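Local coordinates for ComZ (Thermus thermophilus, PDB 6QVI), which probably serves as a DNA receptor at the tip of a competence-associated pilus, helping the bacterium take up DNA from its surroundings, at residues G363-D373 against L383-S393; T195-R203 against L420-N430. All coordinates share one frame; numbering follows the deposited sequence.

How the interactions relate
Interaction 1 pairs two neighbouring strands of a mixed sheet, 366-371 and 387-392; interaction 2 joins the loop T195-R203 to the end of the next strand of that sheet, 419-421, and the turn after it. Their centres lie about 15 Å apart, on the same side of the chain's centre. Along the chain interaction 1 is nested inside the long excursion that interaction 2 closes. The two meet directly: D388 OD1 forms a salt bridge with R197 NH2 at 2.6 Å, and P421 packs on the ring of Y389. Together they tie a loop from early in the chain to a sheet built from residues far later in the sequence, probably within or beside the beta-solenoid domain.

Interaction 1 of 2, residues G363-D373 against L383-S393; sequences GGQELLEVFGD and LNRPVDYRAQS
E366 and R385 meet at one end of two paired strands. OE2 of E366 takes a salt bridge from NH2 of R385 at 2.9 Å, lying at the guanidinium edge and almost in its plane, with the carboxylate turned 33° from that plane. The arginine chain gets there by bending at chi2 and chi3, while OE1 of E366 is held by T362. A lysine in place of E366 would probably leave R385 without its anionic mate and set a second positive charge beside it.

Further along, L368 and V387 lie on the same side of the sheet as E366. V387 CG2, anti to its own backbone nitrogen, packs against L368 CB at 3.6 Å. Beyond it L368 CD2 touches CD2 of L383 at 4.0 Å, the two side chains crossing at about a right angle. V370 and A391 continue this side, where A399 also packs against both.

The reverse side carries L367 and R390. The two methyls of L367 lie against the aliphatic part of the arginine, CD1 coming within 3.7 Å of R390 CD. D388, also on this side, has R197 as its partner.

Backbone bonds run the length of the pair, from D388 N to E366 O (3.1 Å) through V370 N to R390 O (2.9 Å) to G372 N and Q392 O (2.9 Å). Each strand both gives and receives, with L367-F371 matched in order to D388-Q392. This is the hydrogen-bonding pattern of a parallel strand pair, here two inner strands of a six-stranded mixed sheet, with 419-421 beyond 387-392.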
loop_
_atom_site.group_PDB
_atom_site.type_symbol
_atom_site.label_atom_id
_atom_site.label_comp_id
_atom_site.label_asym_id
_atom_site.label_seq_id
_atom_site.Cartn_x
_atom_site.Cartn_y
_atom_site.Cartn_z
ATOM N N GLY A 363 -14.952 2.481 -32.803
ATOM C CA GLY A 363 -14.320 2.088 -34.046
ATOM C C GLY A 363 -12.825 2.010 -33.816
ATOM O O GLY A 363 -12.153 1.087 -34.289
ATOM N N GLY A 364 -12.299 2.951 -33.042
ATOM C CA GLY A 364 -10.881 2.943 -32.757
ATOM C C GLY A 364 -10.625 2.496 -31.340
ATOM O O GLY A 364 -10.488 1.302 -31.016
ATOM N N GLN A 365 -10.681 3.524 -30.494
ATOM C CA GLN A 365 -10.187 3.540 -29.123
ATOM C C GLN A 365 -11.351 3.748 -28.136
ATOM O O GLN A 365 -11.801 4.876 -27.941
ATOM C CB GLN A 365 -9.019 4.546 -29.005
ATOM C CG GLN A 365 -8.088 4.016 -27.963
ATOM C CD GLN A 365 -8.721 4.421 -26.705
ATOM O OE1 GLN A 365 -9.149 5.567 -26.624
ATOM N NE2 GLN A 365 -9.028 3.495 -25.827
ATOM N N GLU A 366 -11.935 2.671 -27.609
ATOM C CA GLU A 366 -13.122 2.751 -26.741
ATOM C C GLU A 366 -13.107 3.547 -25.448
ATOM O O GLU A 366 -12.109 4.091 -25.035
ATOM C CB GLU A 366 -13.659 1.369 -26.451
ATOM C CG GLU A 366 -13.408 0.366 -27.544
ATOM C CD GLU A 366 -13.640 0.932 -28.908
ATOM O OE1 GLU A 366 -14.340 1.930 -29.003
ATOM O OE2 GLU A 366 -13.142 0.360 -29.886
ATOM N N LEU A 367 -14.246 3.589 -24.785
ATOM C CA LEU A 367 -14.340 4.359 -23.571
ATOM C C LEU A 367 -15.251 3.711 -22.568
ATOM O O LEU A 367 -16.301 3.212 -22.905
ATOM C CB LEU A 367 -14.834 5.748 -23.895
ATOM C CG LEU A 367 -14.848 6.669 -22.697
ATOM C CD1 LEU A 367 -13.485 6.593 -22.074
ATOM C CD2 LEU A 367 -15.166 8.096 -23.068
ATOM N N LEU A 368 -14.828 3.733 -21.320
ATOM C CA LEU A 368 -15.564 3.146 -20.242
ATOM C C LEU A 368 -15.444 4.091 -19.094
ATOM O O LEU A 368 -14.425 4.164 -18.467
ATOM C CB LEU A 368 -14.925 1.830 -19.896
ATOM C CG LEU A 368 -15.133 1.378 -18.488
ATOM C CD1 LEU A 368 -16.579 1.633 -18.191
ATOM C CD2 LEU A 368 -14.851 -0.098 -18.450
ATOM N N GLU A 369 -16.491 4.839 -18.831
ATOM C CA GLU A 369 -16.463 5.800 -17.765
ATOM C C GLU A 369 -17.150 5.208 -16.589
ATOM O O GLU A 369 -18.114 4.505 -16.749
ATOM C CB GLU A 369 -17.202 7.052 -18.185
ATOM C CG GLU A 369 -17.192 7.305 -19.677
ATOM C CD GLU A 369 -18.129 8.416 -20.093
ATOM O OE1 GLU A 369 -18.860 8.231 -21.070
ATOM O OE2 GLU A 369 -18.134 9.473 -19.454
ATOM N N VAL A 370 -16.640 5.474 -15.398
ATOM C CA VAL A 370 -17.240 4.944 -14.198
ATOM C C VAL A 370 -17.472 6.081 -13.219
ATOM O O VAL A 370 -16.551 6.794 -12.907
ATOM C CB VAL A 370 -16.335 3.899 -13.554
ATOM C CG1 VAL A 370 -17.015 3.289 -12.375
ATOM C CG2 VAL A 370 -16.007 2.786 -14.513
ATOM N N PHE A 371 -18.701 6.259 -12.749
ATOM C CA PHE A 371 -19.028 7.337 -11.820
ATOM C C PHE A 371 -19.459 6.733 -10.520
ATOM O O PHE A 371 -20.513 6.160 -10.427
ATOM C CB PHE A 371 -20.168 8.157 -12.369
ATOM C CG PHE A 371 -20.085 8.401 -13.833
ATOM C CD1 PHE A 371 -20.230 7.374 -14.720
ATOM C CD2 PHE A 371 -19.888 9.664 -14.309
ATOM C CE1 PHE A 371 -20.164 7.598 -16.069
ATOM C CE2 PHE A 371 -19.820 9.898 -15.654
ATOM C CZ PHE A 371 -19.962 8.862 -16.535
ATOM N N GLY A 372 -18.595 6.805 -9.509
ATOM C CA GLY A 372 -18.793 6.130 -8.255
ATOM C C GLY A 372 -18.354 4.691 -8.411
ATOM O O GLY A 372 -17.788 4.294 -9.432
ATOM N N ASP A 373 -18.648 3.889 -7.399
ATOM C CA ASP A 373 -18.225 2.498 -7.393
ATOM C C ASP A 373 -19.362 1.557 -7.797
ATOM O O ASP A 373 -20.505 1.710 -7.356
ATOM C CB ASP A 373 -17.696 2.152 -6.005
ATOM C CG ASP A 373 -16.586 3.115 -5.547
ATOM O OD1 ASP A 373 -15.394 2.772 -5.694
ATOM O OD2 ASP A 373 -16.904 4.227 -5.048
ATOM N N LEU A 383 -13.717 -7.614 -20.653
ATOM C CA LEU A 383 -13.522 -6.472 -21.538
ATOM C C LEU A 383 -12.694 -7.002 -22.680
ATOM O O LEU A 383 -11.531 -7.382 -22.487
ATOM C CB LEU A 383 -12.816 -5.296 -20.865
ATOM C CG LEU A 383 -13.463 -4.568 -19.720
ATOM C CD1 LEU A 383 -13.253 -5.371 -18.509
ATOM C CD2 LEU A 383 -12.734 -3.255 -19.596
ATOM N N ASN A 384 -13.298 -7.053 -23.856
ATOM C CA ASN A 384 -12.716 -7.800 -24.945
ATOM C C ASN A 384 -11.992 -6.934 -25.955
ATOM O O ASN A 384 -11.460 -7.474 -26.925
ATOM C CB ASN A 384 -13.803 -8.607 -25.638
ATOM C CG ASN A 384 -13.287 -9.890 -26.210
ATOM O OD1 ASN A 384 -13.989 -10.898 -26.248
ATOM N ND2 ASN A 384 -12.048 -9.859 -26.687
ATOM N N ARG A 385 -11.882 -5.631 -25.731
ATOM C CA ARG A 385 -11.184 -4.789 -26.691
ATOM C C ARG A 385 -10.474 -3.679 -25.934
ATOM O O ARG A 385 -10.872 -3.337 -24.815
ATOM C CB ARG A 385 -12.148 -4.208 -27.742
ATOM C CG ARG A 385 -12.960 -5.276 -28.473
ATOM C CD ARG A 385 -13.072 -5.035 -29.970
ATOM N NE ARG A 385 -13.073 -3.620 -30.288
ATOM C CZ ARG A 385 -12.683 -3.139 -31.458
ATOM N NH1 ARG A 385 -12.259 -3.971 -32.401
ATOM N NH2 ARG A 385 -12.700 -1.832 -31.680
ATOM N N PRO A 386 -9.404 -3.112 -26.503
ATOM C CA PRO A 386 -8.717 -1.979 -25.869
ATOM C C PRO A 386 -9.683 -0.864 -25.495
ATOM O O PRO A 386 -10.610 -0.537 -26.249
ATOM C CB PRO A 386 -7.730 -1.523 -26.944
ATOM C CG PRO A 386 -7.402 -2.760 -27.682
ATOM C CD PRO A 386 -8.656 -3.615 -27.673
ATOM N N VAL A 387 -9.494 -0.325 -24.309
ATOM C CA VAL A 387 -10.419 0.640 -23.803
ATOM C C VAL A 387 -9.757 1.621 -22.876
ATOM O O VAL A 387 -8.941 1.265 -22.083
ATOM C CB VAL A 387 -11.509 -0.139 -23.067
ATOM C CG1 VAL A 387 -10.881 -1.234 -22.255
ATOM C CG2 VAL A 387 -12.381 0.733 -22.203
ATOM N N ASP A 388 -10.112 2.876 -23.022
ATOM C CA ASP A 388 -9.607 3.950 -22.226
ATOM C C ASP A 388 -10.580 4.131 -21.110
ATOM O O ASP A 388 -11.770 3.975 -21.314
ATOM C CB ASP A 388 -9.619 5.225 -23.035
ATOM C CG ASP A 388 -8.270 5.624 -23.501
ATOM O OD1 ASP A 388 -7.449 4.735 -23.774
ATOM O OD2 ASP A 388 -8.042 6.834 -23.613
ATOM N N TYR A 389 -10.114 4.483 -19.930
ATOM C CA TYR A 389 -11.071 4.656 -18.875
ATOM C C TYR A 389 -11.025 6.017 -18.305
ATOM O O TYR A 389 -10.086 6.728 -18.510
ATOM C CB TYR A 389 -10.934 3.590 -17.808
ATOM C CG TYR A 389 -9.738 3.683 -16.914
ATOM C CD1 TYR A 389 -9.579 4.725 -16.047
ATOM C CD2 TYR A 389 -8.792 2.690 -16.913
ATOM C CE1 TYR A 389 -8.491 4.787 -15.217
ATOM C CE2 TYR A 389 -7.703 2.745 -16.091
ATOM C CZ TYR A 389 -7.564 3.794 -15.247
ATOM O OH TYR A 389 -6.482 3.835 -14.429
ATOM N N ARG A 390 -12.101 6.381 -17.641
ATOM C CA ARG A 390 -12.230 7.650 -16.984
ATOM C C ARG A 390 -13.008 7.306 -15.753
ATOM O O ARG A 390 -14.017 6.646 -15.849
ATOM C CB ARG A 390 -13.052 8.608 -17.818
ATOM C CG ARG A 390 -12.437 9.001 -19.141
ATOM C CD ARG A 390 -13.478 9.633 -20.048
ATOM N NE ARG A 390 -13.493 11.085 -19.972
ATOM C CZ ARG A 390 -13.496 11.870 -21.036
ATOM N NH1 ARG A 390 -13.493 11.333 -22.237
ATOM N NH2 ARG A 390 -13.505 13.183 -20.899
ATOM N N ALA A 391 -12.566 7.748 -14.590
ATOM C CA ALA A 391 -13.276 7.402 -13.385
ATOM C C ALA A 391 -13.278 8.489 -12.366
ATOM O O ALA A 391 -12.291 9.153 -12.183
ATOM C CB ALA A 391 -12.651 6.177 -12.782
ATOM N N GLN A 392 -14.388 8.650 -11.672
ATOM C CA GLN A 392 -14.447 9.653 -10.647
ATOM C C GLN A 392 -15.481 9.319 -9.638
ATOM O O GLN A 392 -16.333 8.513 -9.876
ATOM C CB GLN A 392 -14.744 11.010 -11.239
ATOM C CG GLN A 392 -15.860 11.049 -12.251
ATOM C CD GLN A 392 -16.350 12.457 -12.473
ATOM O OE1 GLN A 392 -16.518 13.220 -11.531
ATOM N NE2 GLN A 392 -16.577 12.808 -13.720
ATOM N N SER A 393 -15.365 9.927 -8.480
ATOM C CA SER A 393 -16.310 9.724 -7.422
ATOM C C SER A 393 -16.463 11.084 -6.840
ATOM O O SER A 393 -15.893 11.411 -5.822
ATOM C CB SER A 393 -15.762 8.776 -6.388
ATOM O OG SER A 393 -15.463 7.532 -6.968
#

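Interaction 2 of 2, residues T195-R203 against L420-N430; sequences TNRVEPSYR and LPDATFGLFPN
A single backbone bridge, V198 beside F428, joins the loop T195-R203 to the turn that follows strand 419-421. F428 N gives a hydrogen bond to R197 O at 2.8 Å. F428 O then receives E199 N at 2.7 Å, so both polar backbone atoms of F428 are engaged by the loop.

R197 carries the side-chain half of the contact. Its chain bends at chi2 (-47°) and again at chi3, which brings NE to the carbonyl of P421. NE donates to P421 O at 3.0 Å, and the oxygen sits essentially in the guanidinium plane; NH2 adds a weak bond to the same oxygen. L420 CB covers one face of the group, 3.4 Å from R197 NH2 and offset toward the rim. D388, on the neighbouring strand, is the arginine's charged partner.

The turn itself is an Asx turn: D422 OD1 accepts from T424 N and also from T424 OG1, while OD2 accepts from F425 N. These bonds fix the D422 carboxylate within the turn, and the chain then runs on through G426 to L427 and F428.

At the other end of the loop the cis-proline P429 lies on Y202. Its CD sits over the centre of the tyrosine ring, 3.7 Å from the centroid and 12° off the normal, a CH-pi contact over the face. Between these two ends E199, bent at chi2, brings OE1 to L427 CB at 3.5 Å, while its carboxylate stacks on the N430 amide, the planes 21° apart. V198 adds apolar packing, its CG1 lying near F428 CB, and M449 touches both residues.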
loop_
_atom_site.group_PDB
_atom_site.type_symbol
_atom_site.label_atom_id
_atom_site.label_comp_id
_atom_site.label_asym_id
_atom_site.label_seq_id
_atom_site.Cartn_x
_atom_site.Cartn_y
_atom_site.Cartn_z
ATOM N N THR A 195 3.877 6.038 -21.891
ATOM C CA THR A 195 4.373 7.072 -21.004
ATOM C C THR A 195 3.491 8.287 -20.967
ATOM O O THR A 195 3.648 9.134 -20.087
ATOM C CB THR A 195 5.770 7.477 -21.459
ATOM O OG1 THR A 195 6.498 6.295 -21.796
ATOM C CG2 THR A 195 6.482 8.259 -20.380
ATOM N N ASN A 196 2.600 8.425 -21.936
ATOM C CA ASN A 196 1.802 9.626 -21.876
ATOM C C ASN A 196 0.539 9.391 -21.053
ATOM O O ASN A 196 -0.363 10.229 -21.078
ATOM C CB ASN A 196 1.450 10.138 -23.265
ATOM C CG ASN A 196 2.371 11.308 -23.681
ATOM O OD1 ASN A 196 2.579 12.313 -22.970
ATOM N ND2 ASN A 196 2.852 11.198 -24.930
ATOM N N ARG A 197 0.407 8.195 -20.457
ATOM C CA ARG A 197 -0.637 7.862 -19.469
ATOM C C ARG A 197 -0.242 8.189 -18.015
ATOM O O ARG A 197 -1.091 8.084 -17.118
ATOM C CB ARG A 197 -0.999 6.389 -19.575
ATOM C CG ARG A 197 -1.166 5.907 -21.020
ATOM C CD ARG A 197 -2.032 6.870 -21.805
ATOM N NE ARG A 197 -3.392 6.428 -22.013
ATOM C CZ ARG A 197 -3.789 5.807 -23.113
ATOM N NH1 ARG A 197 -2.930 5.532 -24.086
ATOM N NH2 ARG A 197 -5.038 5.436 -23.236
ATOM N N VAL A 198 1.047 8.472 -17.732
ATOM C CA VAL A 198 1.548 8.669 -16.369
ATOM C C VAL A 198 2.051 10.096 -16.177
ATOM O O VAL A 198 2.555 10.738 -17.109
ATOM C CB VAL A 198 2.633 7.627 -16.031
ATOM C CG1 VAL A 198 2.179 6.257 -16.437
ATOM C CG2 VAL A 198 3.945 7.948 -16.709
ATOM N N GLU A 199 1.893 10.576 -14.944
ATOM C CA GLU A 199 2.379 11.883 -14.511
ATOM C C GLU A 199 3.900 11.991 -14.641
ATOM O O GLU A 199 4.611 11.011 -14.398
ATOM C CB GLU A 199 1.983 12.138 -13.053
ATOM C CG GLU A 199 0.496 12.315 -12.815
ATOM C CD GLU A 199 0.059 13.756 -12.999
ATOM O OE1 GLU A 199 -0.812 14.001 -13.862
ATOM O OE2 GLU A 199 0.584 14.638 -12.277
ATOM N N PRO A 200 4.433 13.173 -15.049
ATOM C CA PRO A 200 5.897 13.364 -15.147
ATOM C C PRO A 200 6.709 12.854 -13.961
ATOM O O PRO A 200 7.660 12.087 -14.136
ATOM C CB PRO A 200 6.032 14.883 -15.282
ATOM C CG PRO A 200 4.759 15.319 -15.934
ATOM C CD PRO A 200 3.678 14.354 -15.511
ATOM N N SER A 201 6.364 13.284 -12.746
ATOM C CA SER A 201 7.112 12.870 -11.564
ATOM C C SER A 201 7.082 11.367 -11.348
ATOM O O SER A 201 7.807 10.864 -10.478
ATOM C CB SER A 201 6.560 13.558 -10.314
ATOM O OG SER A 201 6.863 12.808 -9.146
ATOM N N TYR A 202 6.285 10.635 -12.125
ATOM C CA TYR A 202 6.111 9.206 -11.923
ATOM C C TYR A 202 6.638 8.374 -13.082
ATOM O O TYR A 202 6.449 7.150 -13.074
ATOM C CB TYR A 202 4.622 8.898 -11.688
ATOM C CG TYR A 202 4.128 9.344 -10.321
ATOM C CD1 TYR A 202 3.627 10.630 -10.146
ATOM C CD2 TYR A 202 4.173 8.500 -9.214
ATOM C CE1 TYR A 202 3.179 11.066 -8.922
ATOM C CE2 TYR A 202 3.723 8.931 -7.973
ATOM C CZ TYR A 202 3.225 10.220 -7.840
ATOM O OH TYR A 202 2.771 10.680 -6.628
ATOM N N ARG A 203 7.280 8.985 -14.086
ATOM C CA ARG A 203 7.668 8.193 -15.256
ATOM C C ARG A 203 8.969 7.420 -15.065
ATOM O O ARG A 203 9.121 6.345 -15.655
ATOM C CB ARG A 203 7.747 9.100 -16.500
ATOM C CG ARG A 203 6.816 10.292 -16.460
ATOM C CD ARG A 203 5.958 10.456 -17.711
ATOM N NE ARG A 203 5.264 11.737 -17.698
ATOM C CZ ARG A 203 4.637 12.279 -18.739
ATOM N NH1 ARG A 203 4.601 11.648 -19.904
ATOM N NH2 ARG A 203 4.044 13.460 -18.608
ATOM N N LEU A 420 -6.197 1.380 -20.255
ATOM C CA LEU A 420 -5.452 2.533 -19.777
ATOM C C LEU A 420 -6.382 3.656 -19.357
ATOM O O LEU A 420 -7.537 3.721 -19.792
ATOM C CB LEU A 420 -4.470 3.052 -20.841
ATOM C CG LEU A 420 -3.273 2.186 -21.260
ATOM C CD1 LEU A 420 -2.670 1.487 -20.050
ATOM C CD2 LEU A 420 -3.641 1.168 -22.316
ATOM N N PRO A 421 -5.878 4.596 -18.596
ATOM C CA PRO A 421 -6.735 5.724 -18.279
ATOM C C PRO A 421 -6.704 6.655 -19.452
ATOM O O PRO A 421 -5.734 6.697 -20.174
ATOM C CB PRO A 421 -6.028 6.384 -17.115
ATOM C CG PRO A 421 -4.625 5.970 -17.248
ATOM C CD PRO A 421 -4.645 4.595 -17.814
ATOM N N ASP A 422 -7.765 7.411 -19.659
ATOM C CA ASP A 422 -7.770 8.329 -20.775
ATOM C C ASP A 422 -6.979 9.555 -20.425
ATOM O O ASP A 422 -7.309 10.277 -19.495
ATOM C CB ASP A 422 -9.172 8.763 -21.165
ATOM C CG ASP A 422 -9.188 10.150 -21.738
ATOM O OD1 ASP A 422 -8.330 10.459 -22.585
ATOM O OD2 ASP A 422 -10.034 10.945 -21.324
ATOM N N ALA A 423 -5.985 9.835 -21.248
ATOM C CA ALA A 423 -5.104 10.972 -21.069
ATOM C C ALA A 423 -5.829 12.281 -20.849
ATOM O O ALA A 423 -5.486 13.052 -19.963
ATOM C CB ALA A 423 -4.201 11.093 -22.276
ATOM N N THR A 424 -6.821 12.524 -21.686
ATOM C CA THR A 424 -7.606 13.723 -21.634
ATOM C C THR A 424 -8.153 13.956 -20.262
ATOM O O THR A 424 -7.997 15.025 -19.697
ATOM C CB THR A 424 -8.805 13.639 -22.574
ATOM O OG1 THR A 424 -8.527 12.750 -23.663
ATOM C CG2 THR A 424 -9.118 14.997 -23.110
ATOM N N PHE A 425 -8.789 12.944 -19.702
ATOM C CA PHE A 425 -9.370 13.135 -18.396
ATOM C C PHE A 425 -8.363 13.392 -17.307
ATOM O O PHE A 425 -8.345 14.463 -16.730
ATOM C CB PHE A 425 -10.272 11.990 -17.996
ATOM C CG PHE A 425 -11.137 12.328 -16.838
ATOM C CD1 PHE A 425 -10.988 11.686 -15.642
ATOM C CD2 PHE A 425 -12.057 13.334 -16.937
ATOM C CE1 PHE A 425 -11.769 12.014 -14.569
ATOM C CE2 PHE A 425 -12.843 13.673 -15.869
ATOM C CZ PHE A 425 -12.698 13.010 -14.682
ATOM N N GLY A 426 -7.534 12.400 -17.018
ATOM C CA GLY A 426 -6.532 12.524 -15.976
ATOM C C GLY A 426 -5.381 11.592 -16.253
ATOM O O GLY A 426 -5.458 10.777 -17.145
ATOM N N LEU A 427 -4.314 11.691 -15.480
ATOM C CA LEU A 427 -3.150 10.845 -15.711
ATOM C C LEU A 427 -2.805 10.052 -14.457
ATOM O O LEU A 427 -3.020 10.509 -13.327
ATOM C CB LEU A 427 -1.954 11.696 -16.173
ATOM C CG LEU A 427 -2.007 12.149 -17.639
ATOM C CD1 LEU A 427 -1.427 13.604 -17.878
ATOM C CD2 LEU A 427 -1.330 11.111 -18.483
ATOM N N PHE A 428 -2.267 8.858 -14.681
ATOM C CA PHE A 428 -1.875 7.976 -13.596
ATOM C C PHE A 428 -0.703 8.575 -12.821
ATOM O O PHE A 428 0.244 9.091 -13.424
ATOM C CB PHE A 428 -1.455 6.626 -14.159
ATOM C CG PHE A 428 -1.856 5.462 -13.313
ATOM C CD1 PHE A 428 -3.192 5.168 -13.110
ATOM C CD2 PHE A 428 -0.897 4.676 -12.694
ATOM C CE1 PHE A 428 -3.573 4.091 -12.327
ATOM C CE2 PHE A 428 -1.270 3.602 -11.901
ATOM C CZ PHE A 428 -2.620 3.308 -11.721
ATOM N N PRO A 429 -0.709 8.476 -11.488
ATOM C CA PRO A 429 -1.765 7.795 -10.750
ATOM C C PRO A 429 -2.761 8.762 -10.131
ATOM O O PRO A 429 -3.329 8.448 -9.086
ATOM C CB PRO A 429 -0.998 7.055 -9.658
ATOM C CG PRO A 429 0.223 7.937 -9.405
ATOM C CD PRO A 429 0.373 8.897 -10.585
ATOM N N ASN A 430 -2.923 9.899 -10.762
ATOM C CA ASN A 430 -3.918 10.783 -10.284
ATOM C C ASN A 430 -5.199 10.394 -11.002
ATOM O O ASN A 430 -6.118 11.164 -10.944
ATOM C CB ASN A 430 -3.570 12.205 -10.644
ATOM C CG ASN A 430 -2.449 12.753 -9.805
ATOM O OD1 ASN A 430 -1.848 12.036 -9.028
ATOM N ND2 ASN A 430 -2.166 14.032 -9.958
#